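Local structure of diaminopimelate decarboxylase (Helicobacter pylori, 2QGH) at residues E287-K299 with F306-R318. The protein catalyses the decarboxylation of meso-diaminopimelate to L-lysine with pyridoxal-5'-phosphate as cofactor, the last step of bacterial lysine biosynthesis. Residues are numbered along the deposited sequence; the frame is centred on the assembly and turned at random.
Sequences ESGELITQVLYEK and FVIVDAGMNDFLR. With LYS (lysine), chain C.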
ATOM      1  N   GLU A 287      -6.583  15.082  11.637  1.00 27.25           N
ATOM      2  CA  GLU A 287      -7.870  15.189  12.310  1.00 27.61           C
ATOM      3  C   GLU A 287      -9.103  15.469  11.444  1.00 27.15           C
ATOM      4  O   GLU A 287     -10.181  14.937  11.722  1.00 27.34           O
ATOM      5  CB  GLU A 287      -7.779  16.232  13.436  1.00 30.04           C
ATOM      6  CG  GLU A 287      -9.119  16.543  14.110  1.00 35.59           C
ATOM      7  CD  GLU A 287      -9.015  17.568  15.245  1.00 38.41           C
ATOM      8  OE1 GLU A 287      -8.358  18.617  15.050  1.00 39.42           O
ATOM      9  OE2 GLU A 287      -9.605  17.328  16.327  1.00 37.44           O
ATOM     10  N   SER A 288      -8.957  16.281  10.400  1.00 25.20           N
ATOM     11  CA  SER A 288     -10.095  16.633   9.545  1.00 23.70           C
ATOM     12  C   SER A 288     -10.697  15.482   8.749  1.00 23.50           C
ATOM     13  O   SER A 288     -11.820  15.580   8.256  1.00 22.93           O
ATOM     14  CB  SER A 288      -9.701  17.738   8.555  1.00 24.54           C
ATOM     15  OG  SER A 288      -9.061  17.204   7.405  1.00 22.00           O
ATOM     16  N   GLY A 289      -9.947  14.398   8.612  1.00 24.99           N
ATOM     17  CA  GLY A 289     -10.438  13.274   7.839  1.00 24.20           C
ATOM     18  C   GLY A 289     -10.827  12.049   8.636  1.00 23.49           C
ATOM     19  O   GLY A 289     -10.154  11.665   9.591  1.00 22.15           O
ATOM     20  N   GLU A 290     -11.935  11.439   8.234  1.00 22.24           N
ATOM     21  CA  GLU A 290     -12.413  10.241   8.891  1.00 20.84           C
ATOM     22  C   GLU A 290     -12.898   9.203   7.893  1.00 18.67           C
ATOM     23  O   GLU A 290     -13.450   9.537   6.844  1.00 17.60           O
ATOM     24  CB  GLU A 290     -13.509  10.597   9.890  1.00 21.44           C
ATOM     25  CG  GLU A 290     -12.927  11.288  11.107  1.00 25.55           C
ATOM     26  CD  GLU A 290     -13.928  11.511  12.214  1.00 26.69           C
ATOM     27  OE1 GLU A 290     -13.486  11.728  13.366  1.00 24.13           O
ATOM     28  OE2 GLU A 290     -15.146  11.478  11.932  1.00 27.54           O
ATOM     29  N   LEU A 291     -12.653   7.942   8.222  1.00 17.19           N
ATOM     30  CA  LEU A 291     -13.050   6.830   7.375  1.00 17.60           C
ATOM     31  C   LEU A 291     -14.360   6.213   7.878  1.00 17.45           C
ATOM     32  O   LEU A 291     -14.383   5.462   8.859  1.00 15.28           O
ATOM     33  CB  LEU A 291     -11.933   5.781   7.344  1.00 15.44           C
ATOM     34  CG  LEU A 291     -12.105   4.529   6.482  1.00 14.72           C
ATOM     35  CD1 LEU A 291     -12.692   4.881   5.120  1.00 14.93           C
ATOM     36  CD2 LEU A 291     -10.751   3.859   6.334  1.00 14.84           C
ATOM     37  N   ILE A 292     -15.448   6.558   7.196  1.00 17.01           N
ATOM     38  CA  ILE A 292     -16.770   6.060   7.538  1.00 17.71           C
ATOM     39  C   ILE A 292     -16.970   4.743   6.804  1.00 18.63           C
ATOM     40  O   ILE A 292     -16.908   4.682   5.573  1.00 18.58           O
ATOM     41  CB  ILE A 292     -17.880   7.054   7.098  1.00 20.74           C
ATOM     42  CG1 ILE A 292     -17.518   8.483   7.531  1.00 19.47           C
ATOM     43  CG2 ILE A 292     -19.220   6.629   7.689  1.00 18.12           C
ATOM     44  CD1 ILE A 292     -17.230   8.634   9.004  1.00 19.76           C
ATOM     45  N   THR A 293     -17.223   3.695   7.574  1.00 18.97           N
ATOM     46  CA  THR A 293     -17.403   2.364   7.038  1.00 19.83           C
ATOM     47  C   THR A 293     -18.582   1.687   7.738  1.00 23.81           C
ATOM     48  O   THR A 293     -18.836   1.920   8.925  1.00 24.20           O
ATOM     49  CB  THR A 293     -16.132   1.544   7.260  1.00 18.68           C
ATOM     50  OG1 THR A 293     -16.336   0.201   6.825  1.00 17.79           O
ATOM     51  CG2 THR A 293     -15.757   1.556   8.723  1.00 16.37           C
ATOM     52  N   GLN A 294     -19.288   0.843   6.993  1.00 24.27           N
ATOM     53  CA  GLN A 294     -20.456   0.137   7.511  1.00 26.65           C
ATOM     54  C   GLN A 294     -20.127  -1.265   8.003  1.00 25.53           C
ATOM     55  O   GLN A 294     -19.206  -1.905   7.505  1.00 24.23           O
ATOM     56  CB  GLN A 294     -21.524   0.066   6.412  1.00 28.72           C
ATOM     57  CG  GLN A 294     -22.685  -0.851   6.719  1.00 31.81           C
ATOM     58  CD  GLN A 294     -23.723  -0.861   5.614  1.00 33.19           C
ATOM     59  OE1 GLN A 294     -24.661  -1.652   5.644  1.00 36.93           O
ATOM     60  NE2 GLN A 294     -23.564   0.024   4.637  1.00 32.98           N
ATOM     61  N   VAL A 295     -20.887  -1.740   8.984  1.00 25.98           N
ATOM     62  CA  VAL A 295     -20.676  -3.079   9.530  1.00 24.74           C
ATOM     63  C   VAL A 295     -21.374  -4.107   8.643  1.00 23.88           C
ATOM     64  O   VAL A 295     -22.542  -3.949   8.318  1.00 22.98           O
ATOM     65  CB  VAL A 295     -21.258  -3.208  10.949  1.00 24.91           C
ATOM     66  CG1 VAL A 295     -21.045  -4.628  11.476  1.00 23.43           C
ATOM     67  CG2 VAL A 295     -20.612  -2.192  11.866  1.00 23.89           C
ATOM     68  N   LEU A 296     -20.663  -5.159   8.255  1.00 23.94           N
ATOM     69  CA  LEU A 296     -21.266  -6.190   7.415  1.00 23.64           C
ATOM     70  C   LEU A 296     -21.707  -7.392   8.239  1.00 23.49           C
ATOM     71  O   LEU A 296     -22.849  -7.836   8.131  1.00 24.14           O
ATOM     72  CB  LEU A 296     -20.287  -6.631   6.328  1.00 22.86           C
ATOM     73  CG  LEU A 296     -19.824  -5.513   5.387  1.00 24.15           C
ATOM     74  CD1 LEU A 296     -18.796  -6.064   4.413  1.00 21.57           C
ATOM     75  CD2 LEU A 296     -21.029  -4.917   4.645  1.00 22.85           C
ATOM     76  N   TYR A 297     -20.799  -7.910   9.063  1.00 24.00           N
ATOM     77  CA  TYR A 297     -21.092  -9.065   9.915  1.00 25.08           C
ATOM     78  C   TYR A 297     -20.392  -8.954  11.271  1.00 25.79           C
ATOM     79  O   TYR A 297     -19.470  -8.159  11.442  1.00 25.65           O
ATOM     80  CB  TYR A 297     -20.607 -10.370   9.256  1.00 22.95           C
ATOM     81  CG  TYR A 297     -20.975 -10.535   7.801  1.00 21.17           C
ATOM     82  CD1 TYR A 297     -20.015 -10.388   6.795  1.00 18.53           C
ATOM     83  CD2 TYR A 297     -22.289 -10.812   7.426  1.00 18.59           C
ATOM     84  CE1 TYR A 297     -20.357 -10.509   5.454  1.00 14.16           C
ATOM     85  CE2 TYR A 297     -22.642 -10.932   6.097  1.00 18.28           C
ATOM     86  CZ  TYR A 297     -21.678 -10.779   5.113  1.00 17.72           C
ATOM     87  OH  TYR A 297     -22.058 -10.880   3.796  1.00 18.55           O
ATOM     88  N   GLU A 298     -20.847  -9.774  12.216  1.00 28.08           N
ATOM     89  CA  GLU A 298     -20.275  -9.888  13.558  1.00 29.98           C
ATOM     90  C   GLU A 298     -19.940 -11.373  13.637  1.00 31.29           C
ATOM     91  O   GLU A 298     -20.755 -12.209  13.259  1.00 34.11           O
ATOM     92  CB  GLU A 298     -21.303  -9.536  14.638  1.00 31.78           C
ATOM     93  CG  GLU A 298     -21.357  -8.061  15.020  1.00 33.95           C
ATOM     94  CD  GLU A 298     -20.827  -7.793  16.427  1.00 32.83           C
ATOM     95  OE1 GLU A 298     -20.808  -6.618  16.848  1.00 30.70           O
ATOM     96  OE2 GLU A 298     -20.435  -8.757  17.111  1.00 34.57           O
ATOM     97  N   LYS A 299     -18.759 -11.712  14.128  1.00 32.48           N
ATOM     98  CA  LYS A 299     -18.370 -13.113  14.190  1.00 34.09           C
ATOM     99  C   LYS A 299     -17.729 -13.549  15.507  1.00 36.28           C
ATOM    100  O   LYS A 299     -16.894 -12.836  16.070  1.00 35.82           O
ATOM    101  CB  LYS A 299     -17.422 -13.403  13.026  1.00 31.94           C
ATOM    102  CG  LYS A 299     -16.747 -14.753  13.048  1.00 31.75           C
ATOM    103  CD  LYS A 299     -15.795 -14.866  11.855  1.00 29.28           C
ATOM    104  CE  LYS A 299     -15.091 -16.203  11.815  1.00 28.45           C
ATOM    105  NZ  LYS A 299     -14.250 -16.334  10.595  1.00 29.23           N
ATOM    106  N   PHE A 306     -15.220 -10.806  16.270  1.00 31.53           N
ATOM    107  CA  PHE A 306     -14.719 -10.105  15.106  1.00 27.85           C
ATOM    108  C   PHE A 306     -15.804  -9.225  14.505  1.00 27.65           C
ATOM    109  O   PHE A 306     -16.902  -9.697  14.190  1.00 27.41           O
ATOM    110  CB  PHE A 306     -14.226 -11.095  14.048  1.00 27.24           C
ATOM    111  CG  PHE A 306     -13.022 -11.895  14.467  1.00 24.80           C
ATOM    112  CD1 PHE A 306     -13.169 -13.132  15.080  1.00 26.32           C
ATOM    113  CD2 PHE A 306     -11.737 -11.424  14.216  1.00 24.41           C
ATOM    114  CE1 PHE A 306     -12.050 -13.894  15.433  1.00 24.85           C
ATOM    115  CE2 PHE A 306     -10.615 -12.176  14.563  1.00 24.10           C
ATOM    116  CZ  PHE A 306     -10.772 -13.415  15.172  1.00 22.39           C
ATOM    117  N   VAL A 307     -15.498  -7.941  14.359  1.00 25.74           N
ATOM    118  CA  VAL A 307     -16.430  -6.997  13.764  1.00 23.15           C
ATOM    119  C   VAL A 307     -15.937  -6.705  12.345  1.00 23.89           C
ATOM    120  O   VAL A 307     -15.002  -5.927  12.148  1.00 23.79           O
ATOM    121  CB  VAL A 307     -16.497  -5.690  14.579  1.00 23.95           C
ATOM    122  CG1 VAL A 307     -17.267  -4.619  13.796  1.00 21.36           C
ATOM    123  CG2 VAL A 307     -17.171  -5.959  15.929  1.00 19.84           C
ATOM    124  N   ILE A 308     -16.575  -7.344  11.366  1.00 22.56           N
ATOM    125  CA  ILE A 308     -16.222  -7.200   9.959  1.00 21.02           C
ATOM    126  C   ILE A 308     -16.864  -5.972   9.340  1.00 21.71           C
ATOM    127  O   ILE A 308     -18.090  -5.851   9.268  1.00 22.09           O
ATOM    128  CB  ILE A 308     -16.631  -8.468   9.170  1.00 20.00           C
ATOM    129  CG1 ILE A 308     -15.891  -9.675   9.745  1.00 19.12           C
ATOM    130  CG2 ILE A 308     -16.290  -8.321   7.707  1.00 17.27           C
ATOM    131  CD1 ILE A 308     -16.599 -10.995   9.508  1.00 22.43           C
ATOM    132  N   VAL A 309     -16.004  -5.072   8.877  1.00 21.74           N
ATOM    133  CA  VAL A 309     -16.411  -3.813   8.285  1.00 21.28           C
ATOM    134  C   VAL A 309     -16.084  -3.792   6.782  1.00 21.54           C
ATOM    135  O   VAL A 309     -15.253  -4.574   6.323  1.00 22.71           O
ATOM    136  CB  VAL A 309     -15.716  -2.690   9.084  1.00 24.17           C
ATOM    137  CG1 VAL A 309     -15.016  -1.707   8.166  1.00 26.39           C
ATOM    138  CG2 VAL A 309     -16.732  -2.018   9.992  1.00 21.39           C
ATOM    139  N   ASP A 310     -16.728  -2.914   6.008  1.00 20.33           N
ATOM    140  CA  ASP A 310     -16.484  -2.902   4.566  1.00 18.11           C
ATOM    141  C   ASP A 310     -15.273  -2.136   4.029  1.00 17.59           C
ATOM    142  O   ASP A 310     -15.064  -2.108   2.823  1.00 18.03           O
ATOM    143  CB  ASP A 310     -17.755  -2.483   3.787  1.00 17.26           C
ATOM    144  CG  ASP A 310     -18.263  -1.084   4.146  1.00 19.39           C
ATOM    145  OD1 ASP A 310     -17.537  -0.308   4.800  1.00 18.82           O
ATOM    146  OD2 ASP A 310     -19.405  -0.754   3.751  1.00 20.37           O
ATOM    147  N   ALA A 311     -14.483  -1.520   4.907  1.00 16.91           N
ATOM    148  CA  ALA A 311     -13.266  -0.809   4.496  1.00 15.97           C
ATOM    149  C   ALA A 311     -12.120  -1.771   4.818  1.00 16.98           C
ATOM    150  O   ALA A 311     -12.252  -2.606   5.707  1.00 18.80           O
ATOM    151  CB  ALA A 311     -13.099   0.492   5.281  1.00 11.81           C
ATOM    152  N   GLY A 312     -11.007  -1.671   4.103  1.00 16.20           N
ATOM    153  CA  GLY A 312      -9.911  -2.578   4.369  1.00 16.19           C
ATOM    154  C   GLY A 312      -8.543  -1.933   4.315  1.00 16.74           C
ATOM    155  O   GLY A 312      -8.412  -0.734   4.067  1.00 16.86           O
ATOM    156  N   MET A 313      -7.516  -2.741   4.533  1.00 15.51           N
ATOM    157  CA  MET A 313      -6.147  -2.253   4.518  1.00 16.71           C
ATOM    158  C   MET A 313      -5.784  -1.560   3.206  1.00 17.22           C
ATOM    159  O   MET A 313      -4.938  -0.665   3.191  1.00 16.94           O
ATOM    160  CB  MET A 313      -5.187  -3.406   4.785  1.00 17.65           C
ATOM    161  CG  MET A 313      -5.194  -4.475   3.703  1.00 17.78           C
ATOM    162  SD  MET A 313      -3.994  -5.743   4.102  1.00 21.82           S
ATOM    163  CE  MET A 313      -2.423  -4.846   3.825  1.00 13.91           C
ATOM    164  N   ASN A 314      -6.412  -1.959   2.100  1.00 16.67           N
ATOM    165  CA  ASN A 314      -6.112  -1.304   0.831  1.00 15.90           C
ATOM    166  C   ASN A 314      -6.538   0.164   0.910  1.00 15.50           C
ATOM    167  O   ASN A 314      -5.920   1.026   0.290  1.00 17.52           O
ATOM    168  CB  ASN A 314      -6.834  -1.983  -0.342  1.00 16.10           C
ATOM    169  CG  ASN A 314      -8.325  -1.733  -0.335  1.00 17.43           C
ATOM    170  OD1 ASN A 314      -9.045  -2.245   0.517  1.00 20.42           O
ATOM    171  ND2 ASN A 314      -8.798  -0.937  -1.283  1.00 15.97           N
ATOM    172  N   ASP A 315      -7.584   0.444   1.681  1.00 14.95           N
ATOM    173  CA  ASP A 315      -8.084   1.813   1.835  1.00 16.33           C
ATOM    174  C   ASP A 315      -7.305   2.582   2.894  1.00 16.82           C
ATOM    175  O   ASP A 315      -7.103   3.787   2.782  1.00 17.58           O
ATOM    176  CB  ASP A 315      -9.554   1.827   2.267  1.00 13.92           C
ATOM    177  CG  ASP A 315     -10.445   0.995   1.375  1.00 15.38           C
ATOM    178  OD1 ASP A 315     -10.505   1.262   0.156  1.00 11.34           O
ATOM    179  OD2 ASP A 315     -11.102   0.078   1.913  1.00 17.06           O
ATOM    180  N   PHE A 316      -6.886   1.878   3.936  1.00 18.00           N
ATOM    181  CA  PHE A 316      -6.167   2.509   5.034  1.00 18.65           C
ATOM    182  C   PHE A 316      -5.039   1.588   5.448  1.00 17.81           C
ATOM    183  O   PHE A 316      -5.253   0.584   6.125  1.00 16.77           O
ATOM    184  CB  PHE A 316      -7.134   2.755   6.198  1.00 19.51           C
ATOM    185  CG  PHE A 316      -6.526   3.493   7.347  1.00 22.56           C
ATOM    186  CD1 PHE A 316      -5.899   4.724   7.149  1.00 23.93           C
ATOM    187  CD2 PHE A 316      -6.575   2.959   8.633  1.00 22.44           C
ATOM    188  CE1 PHE A 316      -5.325   5.413   8.218  1.00 24.85           C
ATOM    189  CE2 PHE A 316      -6.002   3.641   9.712  1.00 25.28           C
ATOM    190  CZ  PHE A 316      -5.376   4.870   9.504  1.00 25.39           C
ATOM    191  N   LEU A 317      -3.832   1.968   5.048  1.00 17.80           N
ATOM    192  CA  LEU A 317      -2.623   1.190   5.283  1.00 16.78           C
ATOM    193  C   LEU A 317      -1.868   1.381   6.603  1.00 17.92           C
ATOM    194  O   LEU A 317      -1.071   0.519   6.989  1.00 15.61           O
ATOM    195  CB  LEU A 317      -1.666   1.461   4.118  1.00 18.12           C
ATOM    196  CG  LEU A 317      -0.477   0.533   3.863  1.00 21.40           C
ATOM    197  CD1 LEU A 317      -0.991  -0.888   3.585  1.00 21.41           C
ATOM    198  CD2 LEU A 317       0.333   1.059   2.686  1.00 18.15           C
ATOM    199  N   ARG A 318      -2.120   2.483   7.306  1.00 18.37           N
ATOM    200  CA  ARG A 318      -1.375   2.773   8.531  1.00 19.24           C
ATOM    201  C   ARG A 318      -1.257   1.673   9.595  1.00 21.00           C
ATOM    202  O   ARG A 318      -0.153   1.374  10.059  1.00 19.75           O
ATOM    203  CB  ARG A 318      -1.890   4.074   9.174  1.00 19.00           C
ATOM    204  CG  ARG A 318      -1.759   5.309   8.283  1.00 20.37           C
ATOM    205  CD  ARG A 318      -1.458   6.579   9.084  1.00 21.33           C
ATOM    206  NE  ARG A 318      -0.083   6.580   9.575  1.00 22.38           N
ATOM    207  CZ  ARG A 318       0.266   6.669  10.856  1.00 23.03           C
ATOM    208  NH1 ARG A 318      -0.657   6.770  11.800  1.00 23.13           N
ATOM    209  NH2 ARG A 318       1.547   6.644  11.194  1.00 21.59           N
TER
HETATM  210  N   LYS C 407       3.479   7.567   5.619  1.00 19.82           N
HETATM  211  CA  LYS C 407       3.893   7.785   7.041  1.00 22.77           C
HETATM  212  C   LYS C 407       2.701   7.590   7.978  1.00 23.07           C
HETATM  213  O   LYS C 407       1.678   7.064   7.497  1.00 24.45           O
HETATM  214  CB  LYS C 407       4.479   9.200   7.203  1.00 20.42           C
HETATM  215  CG  LYS C 407       5.776   9.403   6.434  1.00 18.80           C
HETATM  216  CD  LYS C 407       6.153  10.866   6.298  1.00 18.36           C
HETATM  217  CE  LYS C 407       7.470  10.995   5.535  1.00 19.60           C
HETATM  218  NZ  LYS C 407       7.862  12.402   5.186  1.00 20.66           N
HETATM  219  OXT LYS C 407       2.798   7.958   9.170  1.00 22.80           O
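Asp310 and Gln294 hold each other where the hairpin of strands 289-299 and 306-309 comes apart. The backbone N of Asp310 donates to Gln294 O (3.1 Å), while Asp310 OD1 receives Gln294 N at 3.0 Å, from 45° above the carboxylate plane. The torsion that sets CG of Asp310 between its backbone N and carbonyl carbon (chi1 60°) turns the carboxylate onto the partner strand. OD2 is hydrogen-bonded to Thr33 OG1, and the Leu296 side chain crosses that of Asp310 at about a right angle, Leu296 CD1 lying 3.8 Å from Asp310 CB.

A classic beta bulge follows, with Leu296 and Tyr297 sharing Ile308 as their partner: Ile308 O takes Leu296 N at 2.9 Å and, weakly, Tyr297 N, while Ile308 N returns a bond to Tyr297 O. Regular antiparallel pairing resumes beyond it, and Lys299 and Phe306 exchange two bonds, Lys299 N to Phe306 O being 2.7 Å. On one face Val295 packs on Val309, and the side chains of Glu298 and Val307 run alongside each other, Glu298 being held by Arg305. Tyr297, Lys299, Phe306 and Ile308 occupy the other face, which meets the second subunit: Tyr297 OH hydrogen-bonds to Lys112 O, and Lys299 NZ to Gly178 O among other carbonyls, all of that subunit.

Where strand 306-309 has ended, Leu291 CD2 touches Phe316 CB at 3.8 Å, and Gly312 N binds Asp315 OD2 on its anti side, a carboxylate also paired with Arg389. This turn leads into helix 318-322, where Arg318 NE donates to O of the bound lysine (2.8 Å), linking the hairpin to the ligand pocket. Within the mixed sheet of the beta domain that, in this fold-type III decarboxylase family, accompanies the eight-stranded parallel barrel, strand 289-299 also pairs with strands 35-39 and 369-372, and strand 306-309 runs parallel to strand 340-345.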